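6-carboxyhexanoate--coa ligase (Bacillus subtilis, PDB 5FLL) binds pimeloyl-AMP, pyrophosphate and magnesium together in one pocket and belongs to the 6-carboxyhexanoate--CoA ligase family. Local coordinates at residues Gly31-Pro36 and Val44-Glu49; Ser53-Lys58 and Asp196-Ile201. All coordinates share one frame; numbering follows the deposited sequence.

Interaction 1: residues Gly31-Pro36 and Val44-Glu49; sequences GERLIP and VNALLE. With WAQ (pimeloyl-AMP), chain C.
L47 does most of the touching here, with CD2 over CA and C of G31 and both methyls against CG of R33. The packing is apolar: L47 CD2 rests 3.8 Å from G31 CA, while L47 CD1 lies 4.1 Å from R33 CG. The side chains of R33 and L47 run alongside each other, pointing opposite ways. With CG beside its backbone N (chi1 -56°), the arginine bends again at chi2 and chi3, which brings NH1 alongside A46 CB; that methyl sits near the guanidinium plane at its edge, 4.2 Å from R33 NH1. This is a helix laid against a sheet: helix 40-52 follows strand 26-36 and runs back nearly antiparallel to it, the short axes 9.5 Å apart at an angle of 167°. L47 also reaches V11 and M13 on the neighbouring strand 8-17, so it bridges two strands, and V44, N45, L48 and E49 meet residues of the same helix in the second subunit.

The polar contacts lead elsewhere. R33 NE is paired with D151, which also accepts the backbone N-H of L34. E32 leaves the strand on the side away from the helix, and its carboxylate meets the adenine. E32 OE2 takes a weak hydrogen bond from N6 of pimeloyl-AMP, 2.9 Å long but bent to 136°, and forms a salt bridge with R146, which probably steadies the carboxylate.

Interaction 2: residues Ser53-Lys58 and Asp196-Ile201; sequences SHSRGK and DDPDYI. With MG (magnesium ion), chain F; WAQ (pimeloyl-AMP), chain C; PPV (pyrophosphate), chain D.
This contact is built round a magnesium site, where the loop after helix 40-52 meets the loop between strands 188-194 and 203-207. D196 OD1 and D197 OD1 bind the metal at 2.1 and 2.0 Å, respectively; a water, OAD of pimeloyl-AMP and two pyrophosphate oxygens, O31 and O32, complete six ligands. The water donates to D196 OD2, tying the second carboxylate oxygen to the metal shell.

H54 brings its ring edge to this cluster. NE2 gives a nearly straight hydrogen bond (168°) to pyrophosphate O32, 2.9 Å away, and CE1 faces D197 OD1, with ring and carboxylate almost perpendicular. The other ring nitrogen, ND1, accepts the backbone N-H of R56 from within the ring plane, which helps fix the ring's rotation. Both loops make type I beta turns, H54 to G57 and D197 to Y200.

R56 holds D196 twice: NH1 donates to the backbone O at 2.9 Å, from above the carbonyl plane, and D196 OD2 lies over one guanidinium face, 3.3 Å from NE, a salt bridge through charge alone. NE itself donates to the carbonyl of H27. S55 OG packs 3.3 Å from P198 CD, near the D199 carboxylate. R171 pairs with both D197 OD2 and D199 OD1, while the Y200 hydroxyl meets carboxylate OAB of the ligand's pimeloyl tail.

From the N terminus, strand 26-36 passes through residues 31-36, and the chain turns back into helix 40-52, whose residues 44-49 close the short loop of interaction 1 after only seven intervening residues. The same helix leads into residues 53-58, where interaction 2 opens; it closes at 196-201 after 137 intervening residues. The two contacts therefore stand in series, neither nesting nor crossing, with centres about 18 Å apart. Interaction 1 is local, fastening the helix to the antiparallel sheet. Interaction 2 is long-range, joining the loop after helix 40-52 to the large mixed sheet. Pimeloyl-AMP touches both, its adenine at interaction 1, its phosphate and pimeloyl tail at interaction 2.

Interaction 1: residues Gly31-Pro36 and Val44-Glu49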
ATOM      1  N   GLY A  31       1.879  10.864  -2.988  1.00 24.30           N
ATOM      2  CA  GLY A  31       3.313  10.957  -3.113  1.00 24.30           C
ATOM      3  C   GLY A  31       3.893   9.885  -4.007  1.00 24.34           C
ATOM      4  O   GLY A  31       3.366   8.766  -4.104  1.00 24.79           O
ATOM      5  N   GLU A  32       5.042  10.213  -4.590  1.00 24.92           N
ATOM      6  CA  GLU A  32       5.802   9.294  -5.420  1.00 25.23           C
ATOM      7  C   GLU A  32       7.308   9.545  -5.231  1.00 25.45           C
ATOM      8  O   GLU A  32       7.774  10.691  -5.188  1.00 23.96           O
ATOM      9  CB  GLU A  32       5.402   9.438  -6.892  1.00 25.80           C
ATOM     10  CG  GLU A  32       5.121  10.875  -7.295  1.00 25.88           C
ATOM     11  CD  GLU A  32       3.672  11.274  -7.069  1.00 25.40           C
ATOM     12  OE1 GLU A  32       2.776  10.423  -7.225  1.00 27.31           O
ATOM     13  OE2 GLU A  32       3.428  12.455  -6.768  1.00 26.01           O
ATOM     14  N   ARG A  33       8.055   8.455  -5.102  1.00 25.66           N
ATOM     15  CA  ARG A  33       9.477   8.538  -4.889  1.00 26.02           C
ATOM     16  C   ARG A  33      10.156   7.466  -5.708  1.00 24.50           C
ATOM     17  O   ARG A  33       9.542   6.505  -6.142  1.00 24.29           O
ATOM     18  CB  ARG A  33       9.805   8.354  -3.391  1.00 27.82           C
ATOM     19  CG  ARG A  33       9.084   9.346  -2.480  1.00 30.09           C
ATOM     20  CD  ARG A  33       9.635  10.759  -2.626  1.00 30.60           C
ATOM     21  NE  ARG A  33      11.054  10.732  -2.330  1.00 36.19           N
ATOM     22  CZ  ARG A  33      11.563  10.668  -1.102  1.00 34.03           C
ATOM     23  NH1 ARG A  33      10.783  10.699  -0.032  1.00 35.86           N
ATOM     24  NH2 ARG A  33      12.862  10.608  -0.944  1.00 35.77           N
ATOM     25  N   LEU A  34      11.450   7.629  -5.888  1.00 25.46           N
ATOM     26  CA  LEU A  34      12.256   6.689  -6.631  1.00 25.59           C
ATOM     27  C   LEU A  34      13.615   6.617  -5.943  1.00 26.77           C
ATOM     28  O   LEU A  34      14.361   7.581  -5.953  1.00 28.55           O
ATOM     29  CB  LEU A  34      12.413   7.150  -8.067  1.00 24.96           C
ATOM     30  CG  LEU A  34      13.180   6.203  -8.990  1.00 25.95           C
ATOM     31  CD1 LEU A  34      12.451   4.877  -9.120  1.00 27.43           C
ATOM     32  CD2 LEU A  34      13.372   6.805 -10.355  1.00 24.83           C
ATOM     33  N   ILE A  35      13.937   5.474  -5.356  1.00 26.28           N
ATOM     34  CA  ILE A  35      15.046   5.411  -4.428  1.00 28.36           C
ATOM     35  C   ILE A  35      15.787   4.096  -4.455  1.00 29.45           C
ATOM     36  O   ILE A  35      15.216   3.072  -4.833  1.00 32.63           O
ATOM     37  CB  ILE A  35      14.522   5.538  -2.998  1.00 28.10           C
ATOM     38  CG1 ILE A  35      13.495   4.433  -2.749  1.00 28.95           C
ATOM     39  CG2 ILE A  35      13.904   6.904  -2.776  1.00 25.90           C
ATOM     40  CD1 ILE A  35      13.275   4.123  -1.282  1.00 30.86           C
ATOM     41  N   PRO A  36      17.042   4.101  -3.987  1.00 29.65           N
ATOM     42  CA  PRO A  36      17.746   2.847  -3.725  1.00 31.30           C
ATOM     43  C   PRO A  36      17.169   2.158  -2.496  1.00 31.45           C
ATOM     44  O   PRO A  36      16.503   2.802  -1.682  1.00 30.44           O
ATOM     45  CB  PRO A  36      19.198   3.284  -3.477  1.00 32.19           C
ATOM     46  CG  PRO A  36      19.112   4.724  -3.072  1.00 31.52           C
ATOM     47  CD  PRO A  36      17.873   5.289  -3.707  1.00 30.29           C
ATOM     48  N   VAL A  44       9.530   5.511   3.368  1.00 30.42           N
ATOM     49  CA  VAL A  44       8.199   5.088   3.790  1.00 28.93           C
ATOM     50  C   VAL A  44       7.695   5.995   4.909  1.00 29.49           C
ATOM     51  O   VAL A  44       6.545   6.439   4.870  1.00 26.91           O
ATOM     52  CB  VAL A  44       8.186   3.611   4.242  1.00 29.38           C
ATOM     53  CG1 VAL A  44       6.924   3.296   5.026  1.00 30.97           C
ATOM     54  CG2 VAL A  44       8.280   2.693   3.024  1.00 29.16           C
ATOM     55  N   ASN A  45       8.549   6.263   5.901  1.00 28.87           N
ATOM     56  CA  ASN A  45       8.210   7.216   6.950  1.00 29.81           C
ATOM     57  C   ASN A  45       7.967   8.646   6.467  1.00 30.70           C
ATOM     58  O   ASN A  45       7.084   9.355   6.980  1.00 30.15           O
ATOM     59  CB  ASN A  45       9.282   7.223   8.020  1.00 31.27           C
ATOM     60  CG  ASN A  45       9.098   6.091   9.000  1.00 32.56           C
ATOM     61  OD1 ASN A  45       8.263   6.165   9.911  1.00 32.68           O
ATOM     62  ND2 ASN A  45       9.849   5.021   8.807  1.00 32.68           N
ATOM     63  N   ALA A  46       8.723   9.083   5.470  1.00 30.30           N
ATOM     64  CA  ALA A  46       8.507  10.439   4.963  1.00 30.87           C
ATOM     65  C   ALA A  46       7.100  10.514   4.339  1.00 28.83           C
ATOM     66  O   ALA A  46       6.335  11.420   4.648  1.00 31.72           O
ATOM     67  CB  ALA A  46       9.579  10.854   3.950  1.00 29.25           C
ATOM     68  N   LEU A  47       6.751   9.529   3.529  1.00 27.38           N
ATOM     69  CA  LEU A  47       5.439   9.492   2.871  1.00 26.34           C
ATOM     70  C   LEU A  47       4.312   9.333   3.878  1.00 25.95           C
ATOM     71  O   LEU A  47       3.270   9.994   3.784  1.00 25.02           O
ATOM     72  CB  LEU A  47       5.393   8.363   1.852  1.00 26.15           C
ATOM     73  CG  LEU A  47       6.230   8.558   0.590  1.00 26.75           C
ATOM     74  CD1 LEU A  47       6.414   7.252  -0.158  1.00 26.33           C
ATOM     75  CD2 LEU A  47       5.608   9.583  -0.350  1.00 27.11           C
ATOM     76  N   LEU A  48       4.539   8.488   4.876  1.00 26.79           N
ATOM     77  CA  LEU A  48       3.596   8.355   5.963  1.00 28.22           C
ATOM     78  C   LEU A  48       3.344   9.724   6.606  1.00 30.27           C
ATOM     79  O   LEU A  48       2.197  10.155   6.750  1.00 30.73           O
ATOM     80  CB  LEU A  48       4.124   7.368   6.993  1.00 28.74           C
ATOM     81  CG  LEU A  48       3.209   7.100   8.186  1.00 30.49           C
ATOM     82  CD1 LEU A  48       1.836   6.547   7.760  1.00 30.64           C
ATOM     83  CD2 LEU A  48       3.900   6.156   9.145  1.00 31.20           C
ATOM     84  N   GLU A  49       4.415  10.400   7.011  1.00 32.92           N
ATOM     85  CA  GLU A  49       4.286  11.642   7.790  1.00 36.90           C
ATOM     86  C   GLU A  49       3.623  12.700   6.894  1.00 34.48           C
ATOM     87  O   GLU A  49       2.781  13.465   7.341  1.00 34.53           O
ATOM     88  CB  GLU A  49       5.656  12.115   8.300  1.00 39.63           C
ATOM     89  CG  GLU A  49       5.718  13.551   8.821  1.00 44.17           C
ATOM     90  CD  GLU A  49       4.791  13.820  10.016  1.00 52.28           C
ATOM     91  OE1 GLU A  49       4.551  12.895  10.829  1.00 53.25           O
ATOM     92  OE2 GLU A  49       4.294  14.968  10.138  1.00 55.99           O
TER
HETATM   93  N1  WAQ C 700       0.909  13.382 -11.204  1.00 30.04           N
HETATM   94  C2  WAQ C 700      -0.186  14.038 -11.763  1.00 26.97           C
HETATM   95  N3  WAQ C 700      -0.801  15.065 -11.058  1.00 28.67           N
HETATM   96  C4  WAQ C 700      -0.334  15.372  -9.825  1.00 31.62           C
HETATM   97  C5  WAQ C 700       0.731  14.742  -9.300  1.00 31.40           C
HETATM   98  C6  WAQ C 700       1.327  13.749  -9.985  1.00 33.68           C
HETATM   99  N6  WAQ C 700       2.357  13.142  -9.410  1.00 30.95           N
HETATM  100  N7  WAQ C 700       0.983  15.283  -8.104  1.00 31.38           N
HETATM  101  C8  WAQ C 700       0.087  16.228  -7.871  1.00 31.22           C
HETATM  102  N9  WAQ C 700      -0.723  16.291  -8.949  1.00 30.81           N
HETATM  103  C1' WAQ C 700      -1.895  17.147  -9.156  1.00 24.54           C
HETATM  104  C2' WAQ C 700      -2.986  16.643  -8.248  1.00 27.27           C
HETATM  105  O2' WAQ C 700      -4.243  16.935  -8.790  1.00 24.32           O
HETATM  106  C3' WAQ C 700      -2.792  17.508  -7.003  1.00 32.14           C
HETATM  107  O3' WAQ C 700      -3.965  17.521  -6.196  1.00 30.46           O
HETATM  108  C4' WAQ C 700      -2.566  18.829  -7.658  1.00 30.14           C
HETATM  109  O4' WAQ C 700      -1.722  18.522  -8.809  1.00 28.34           O
HETATM  110  C5' WAQ C 700      -1.753  19.735  -6.739  1.00 32.36           C
HETATM  111  O5' WAQ C 700      -0.828  18.922  -6.132  1.00 34.29           O
HETATM  112  OAB WAQ C 700       6.879  26.939  -4.961  1.00 29.34           O
HETATM  113  OAC WAQ C 700       2.306  21.641  -4.206  1.00 34.69           O
HETATM  114  OAD WAQ C 700      -0.639  20.058  -3.811  1.00 36.95           O
HETATM  115  OAE WAQ C 700       7.976  26.299  -6.859  1.00 30.57           O
HETATM  116  OAH WAQ C 700       1.292  18.539  -4.737  1.00 36.73           O
HETATM  117  CAK WAQ C 700       3.870  24.445  -7.098  1.00 35.73           C
HETATM  118  CAL WAQ C 700       4.826  25.574  -6.606  1.00 39.79           C
HETATM  119  CAM WAQ C 700       3.287  23.668  -5.929  1.00 33.22           C
HETATM  120  CAN WAQ C 700       6.109  24.992  -6.068  1.00 35.91           C
HETATM  121  CAO WAQ C 700       2.118  22.813  -6.382  1.00 32.17           C
HETATM  122  OAU WAQ C 700       0.817  20.861  -5.806  1.00 34.49           O
HETATM  123  CAW WAQ C 700       7.057  26.186  -5.968  1.00 41.46           C
HETATM  124  CAX WAQ C 700       1.794  21.697  -5.341  1.00 40.46           C
HETATM  125  PBG WAQ C 700       0.250  19.558  -5.080  1.00 33.30           P

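Interaction 2: residues Ser53-Lys58 and Asp196-Ile201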
ATOM      1  N   SER A  53       0.078  14.620   8.230  1.00 39.57           N
ATOM      2  CA  SER A  53       0.106  15.976   8.742  1.00 41.67           C
ATOM      3  C   SER A  53      -0.365  16.961   7.660  1.00 41.10           C
ATOM      4  O   SER A  53       0.114  18.078   7.589  1.00 42.47           O
ATOM      5  CB  SER A  53       1.529  16.308   9.170  1.00 43.10           C
ATOM      6  OG  SER A  53       2.402  16.196   8.064  1.00 45.76           O
ATOM      7  N   HIS A  54      -1.278  16.535   6.792  1.00 38.05           N
ATOM      8  CA  HIS A  54      -1.665  17.361   5.669  1.00 36.25           C
ATOM      9  C   HIS A  54      -2.690  18.415   6.067  1.00 36.95           C
ATOM     10  O   HIS A  54      -3.595  18.144   6.850  1.00 38.88           O
ATOM     11  CB  HIS A  54      -2.207  16.506   4.517  1.00 35.13           C
ATOM     12  CG  HIS A  54      -2.085  17.161   3.182  1.00 33.53           C
ATOM     13  ND1 HIS A  54      -2.907  18.189   2.781  1.00 33.74           N
ATOM     14  CD2 HIS A  54      -1.211  16.957   2.163  1.00 32.12           C
ATOM     15  CE1 HIS A  54      -2.555  18.579   1.566  1.00 33.36           C
ATOM     16  NE2 HIS A  54      -1.532  17.842   1.167  1.00 31.69           N
ATOM     17  N   SER A  55      -2.553  19.604   5.487  1.00 36.09           N
ATOM     18  CA  SER A  55      -3.465  20.735   5.748  1.00 39.43           C
ATOM     19  C   SER A  55      -4.898  20.513   5.267  1.00 39.45           C
ATOM     20  O   SER A  55      -5.813  21.105   5.810  1.00 42.15           O
ATOM     21  CB  SER A  55      -2.930  22.032   5.107  1.00 40.11           C
ATOM     22  OG  SER A  55      -2.778  21.905   3.689  1.00 39.00           O
ATOM     23  N   ARG A  56      -5.087  19.633   4.280  1.00 38.19           N
ATOM     24  CA  ARG A  56      -6.420  19.229   3.856  1.00 38.49           C
ATOM     25  C   ARG A  56      -7.122  18.320   4.885  1.00 40.13           C
ATOM     26  O   ARG A  56      -8.328  18.137   4.809  1.00 41.98           O
ATOM     27  CB  ARG A  56      -6.365  18.525   2.504  1.00 37.30           C
ATOM     28  CG  ARG A  56      -6.057  19.468   1.336  1.00 36.77           C
ATOM     29  CD  ARG A  56      -5.735  18.740   0.037  1.00 35.12           C
ATOM     30  NE  ARG A  56      -6.888  18.004  -0.489  1.00 36.62           N
ATOM     31  CZ  ARG A  56      -7.838  18.527  -1.268  1.00 36.15           C
ATOM     32  NH1 ARG A  56      -7.802  19.813  -1.637  1.00 35.60           N
ATOM     33  NH2 ARG A  56      -8.845  17.757  -1.651  1.00 36.22           N
ATOM     34  N   GLY A  57      -6.389  17.775   5.854  1.00 39.06           N
ATOM     35  CA  GLY A  57      -7.011  16.973   6.900  1.00 41.11           C
ATOM     36  C   GLY A  57      -6.303  15.651   7.213  1.00 41.81           C
ATOM     37  O   GLY A  57      -5.338  15.238   6.539  1.00 41.84           O
ATOM     38  N   LYS A  58      -6.820  14.998   8.234  1.00 43.10           N
ATOM     39  CA  LYS A  58      -6.364  13.720   8.692  1.00 45.44           C
ATOM     40  C   LYS A  58      -7.022  12.602   7.892  1.00 43.12           C
ATOM     41  O   LYS A  58      -8.237  12.498   7.850  1.00 44.64           O
ATOM     42  CB  LYS A  58      -6.751  13.554  10.162  1.00 51.43           C
ATOM     43  CG  LYS A  58      -6.635  12.125  10.656  1.00 58.03           C
ATOM     44  CD  LYS A  58      -7.495  11.885  11.886  1.00 69.71           C
ATOM     45  CE  LYS A  58      -7.464  10.421  12.297  1.00 73.60           C
ATOM     46  NZ  LYS A  58      -8.091  10.224  13.637  1.00 78.69           N
ATOM     47  N   ASP A 196      -3.730  22.165  -4.524  1.00 28.61           N
ATOM     48  CA  ASP A 196      -5.023  21.991  -3.873  1.00 30.64           C
ATOM     49  C   ASP A 196      -4.932  22.190  -2.356  1.00 31.43           C
ATOM     50  O   ASP A 196      -5.936  22.017  -1.648  1.00 34.43           O
ATOM     51  CB  ASP A 196      -5.628  20.623  -4.220  1.00 30.62           C
ATOM     52  CG  ASP A 196      -4.774  19.456  -3.757  1.00 31.48           C
ATOM     53  OD1 ASP A 196      -3.532  19.591  -3.716  1.00 32.08           O
ATOM     54  OD2 ASP A 196      -5.352  18.390  -3.426  1.00 34.68           O
ATOM     55  N   ASP A 197      -3.754  22.536  -1.837  1.00 30.48           N
ATOM     56  CA  ASP A 197      -3.622  22.678  -0.364  1.00 33.67           C
ATOM     57  C   ASP A 197      -4.080  24.066   0.086  1.00 34.01           C
ATOM     58  O   ASP A 197      -3.771  25.065  -0.542  1.00 32.92           O
ATOM     59  CB  ASP A 197      -2.180  22.433   0.089  1.00 34.38           C
ATOM     60  CG  ASP A 197      -1.570  21.151  -0.491  1.00 34.15           C
ATOM     61  OD1 ASP A 197      -2.261  20.300  -1.096  1.00 34.80           O
ATOM     62  OD2 ASP A 197      -0.345  21.015  -0.365  1.00 40.31           O
ATOM     63  N   PRO A 198      -4.837  24.144   1.169  1.00 37.97           N
ATOM     64  CA  PRO A 198      -5.304  25.474   1.577  1.00 39.77           C
ATOM     65  C   PRO A 198      -4.186  26.403   2.033  1.00 39.58           C
ATOM     66  O   PRO A 198      -4.404  27.592   2.174  1.00 41.51           O
ATOM     67  CB  PRO A 198      -6.256  25.175   2.737  1.00 41.27           C
ATOM     68  CG  PRO A 198      -5.845  23.831   3.236  1.00 41.75           C
ATOM     69  CD  PRO A 198      -5.400  23.080   2.017  1.00 39.79           C
ATOM     70  N   ASP A 199      -2.996  25.871   2.240  1.00 39.30           N
ATOM     71  CA  ASP A 199      -1.933  26.630   2.886  1.00 43.21           C
ATOM     72  C   ASP A 199      -0.753  26.978   1.950  1.00 40.42           C
ATOM     73  O   ASP A 199       0.316  27.348   2.406  1.00 43.92           O
ATOM     74  CB  ASP A 199      -1.428  25.852   4.133  1.00 44.02           C
ATOM     75  CG  ASP A 199      -0.671  24.529   3.756  1.00 45.60           C
ATOM     76  OD1 ASP A 199      -0.618  24.118   2.566  1.00 39.39           O
ATOM     77  OD2 ASP A 199      -0.083  23.915   4.665  1.00 51.08           O
ATOM     78  N   TYR A 200      -0.946  26.871   0.653  1.00 39.09           N
ATOM     79  CA  TYR A 200       0.116  27.228  -0.283  1.00 36.62           C
ATOM     80  C   TYR A 200      -0.481  27.807  -1.535  1.00 34.30           C
ATOM     81  O   TYR A 200      -1.180  27.095  -2.260  1.00 35.41           O
ATOM     82  CB  TYR A 200       0.935  25.997  -0.630  1.00 35.28           C
ATOM     83  CG  TYR A 200       2.292  26.320  -1.170  1.00 34.35           C
ATOM     84  CD1 TYR A 200       3.306  26.808  -0.332  1.00 35.63           C
ATOM     85  CD2 TYR A 200       2.569  26.178  -2.521  1.00 33.18           C
ATOM     86  CE1 TYR A 200       4.565  27.124  -0.826  1.00 34.41           C
ATOM     87  CE2 TYR A 200       3.818  26.487  -3.037  1.00 33.42           C
ATOM     88  CZ  TYR A 200       4.814  26.966  -2.193  1.00 37.76           C
ATOM     89  OH  TYR A 200       6.051  27.269  -2.715  1.00 38.06           O
ATOM     90  N   ILE A 201      -0.180  29.077  -1.815  1.00 33.27           N
ATOM     91  CA  ILE A 201      -0.760  29.791  -2.970  1.00 33.57           C
ATOM     92  C   ILE A 201       0.194  30.019  -4.146  1.00 32.97           C
ATOM     93  O   ILE A 201      -0.192  30.564  -5.197  1.00 32.70           O
ATOM     94  CB  ILE A 201      -1.292  31.157  -2.563  1.00 37.40           C
ATOM     95  CG1 ILE A 201      -0.149  32.045  -2.027  1.00 39.40           C
ATOM     96  CG2 ILE A 201      -2.371  31.004  -1.509  1.00 39.29           C
ATOM     97  CD1 ILE A 201      -0.503  33.516  -1.928  1.00 41.13           C
TER
HETATM   98 MG    MG F 704      -1.917  18.855  -2.508  1.00 32.54          MG
HETATM   99  N1  WAQ C 700       0.909  13.382 -11.204  1.00 30.04           N
HETATM  100  C2  WAQ C 700      -0.186  14.038 -11.763  1.00 26.97           C
HETATM  101  N3  WAQ C 700      -0.801  15.065 -11.058  1.00 28.67           N
HETATM  102  C4  WAQ C 700      -0.334  15.372  -9.825  1.00 31.62           C
HETATM  103  C5  WAQ C 700       0.731  14.742  -9.300  1.00 31.40           C
HETATM  104  C6  WAQ C 700       1.327  13.749  -9.985  1.00 33.68           C
HETATM  105  N6  WAQ C 700       2.357  13.142  -9.410  1.00 30.95           N
HETATM  106  N7  WAQ C 700       0.983  15.283  -8.104  1.00 31.38           N
HETATM  107  C8  WAQ C 700       0.087  16.228  -7.871  1.00 31.22           C
HETATM  108  N9  WAQ C 700      -0.723  16.291  -8.949  1.00 30.81           N
HETATM  109  C1' WAQ C 700      -1.895  17.147  -9.156  1.00 24.54           C
HETATM  110  C2' WAQ C 700      -2.986  16.643  -8.248  1.00 27.27           C
HETATM  111  O2' WAQ C 700      -4.243  16.935  -8.790  1.00 24.32           O
HETATM  112  C3' WAQ C 700      -2.792  17.508  -7.003  1.00 32.14           C
HETATM  113  O3' WAQ C 700      -3.965  17.521  -6.196  1.00 30.46           O
HETATM  114  C4' WAQ C 700      -2.566  18.829  -7.658  1.00 30.14           C
HETATM  115  O4' WAQ C 700      -1.722  18.522  -8.809  1.00 28.34           O
HETATM  116  C5' WAQ C 700      -1.753  19.735  -6.739  1.00 32.36           C
HETATM  117  O5' WAQ C 700      -0.828  18.922  -6.132  1.00 34.29           O
HETATM  118  OAB WAQ C 700       6.879  26.939  -4.961  1.00 29.34           O
HETATM  119  OAC WAQ C 700       2.306  21.641  -4.206  1.00 34.69           O
HETATM  120  OAD WAQ C 700      -0.639  20.058  -3.811  1.00 36.95           O
HETATM  121  OAE WAQ C 700       7.976  26.299  -6.859  1.00 30.57           O
HETATM  122  OAH WAQ C 700       1.292  18.539  -4.737  1.00 36.73           O
HETATM  123  CAK WAQ C 700       3.870  24.445  -7.098  1.00 35.73           C
HETATM  124  CAL WAQ C 700       4.826  25.574  -6.606  1.00 39.79           C
HETATM  125  CAM WAQ C 700       3.287  23.668  -5.929  1.00 33.22           C
HETATM  126  CAN WAQ C 700       6.109  24.992  -6.068  1.00 35.91           C
HETATM  127  CAO WAQ C 700       2.118  22.813  -6.382  1.00 32.17           C
HETATM  128  OAU WAQ C 700       0.817  20.861  -5.806  1.00 34.49           O
HETATM  129  CAW WAQ C 700       7.057  26.186  -5.968  1.00 41.46           C
HETATM  130  CAX WAQ C 700       1.794  21.697  -5.341  1.00 40.46           C
HETATM  131  PBG WAQ C 700       0.250  19.558  -5.080  1.00 33.30           P
HETATM  132  O11 PPV D 701      -1.829  14.757  -4.333  1.00 29.41           O
HETATM  133  P1  PPV D 701      -0.909  15.905  -4.014  1.00 29.18           P
HETATM  134  O21 PPV D 701       0.429  15.858  -4.673  1.00 28.30           O
HETATM  135  O31 PPV D 701      -1.572  17.290  -4.022  1.00 23.70           O
HETATM  136  OPP PPV D 701      -0.489  15.609  -2.457  1.00 33.61           O
HETATM  137  P2  PPV D 701       0.367  16.670  -1.565  1.00 32.60           P
HETATM  138  O12 PPV D 701       1.647  16.942  -2.324  1.00 27.66           O
HETATM  139  O22 PPV D 701       0.621  15.938  -0.262  1.00 30.86           O
HETATM  140  O32 PPV D 701      -0.526  17.898  -1.504  1.00 29.71           O
HETATM  141  O   HOH W   1      -3.417  17.463  -1.782  1.00 29.26           O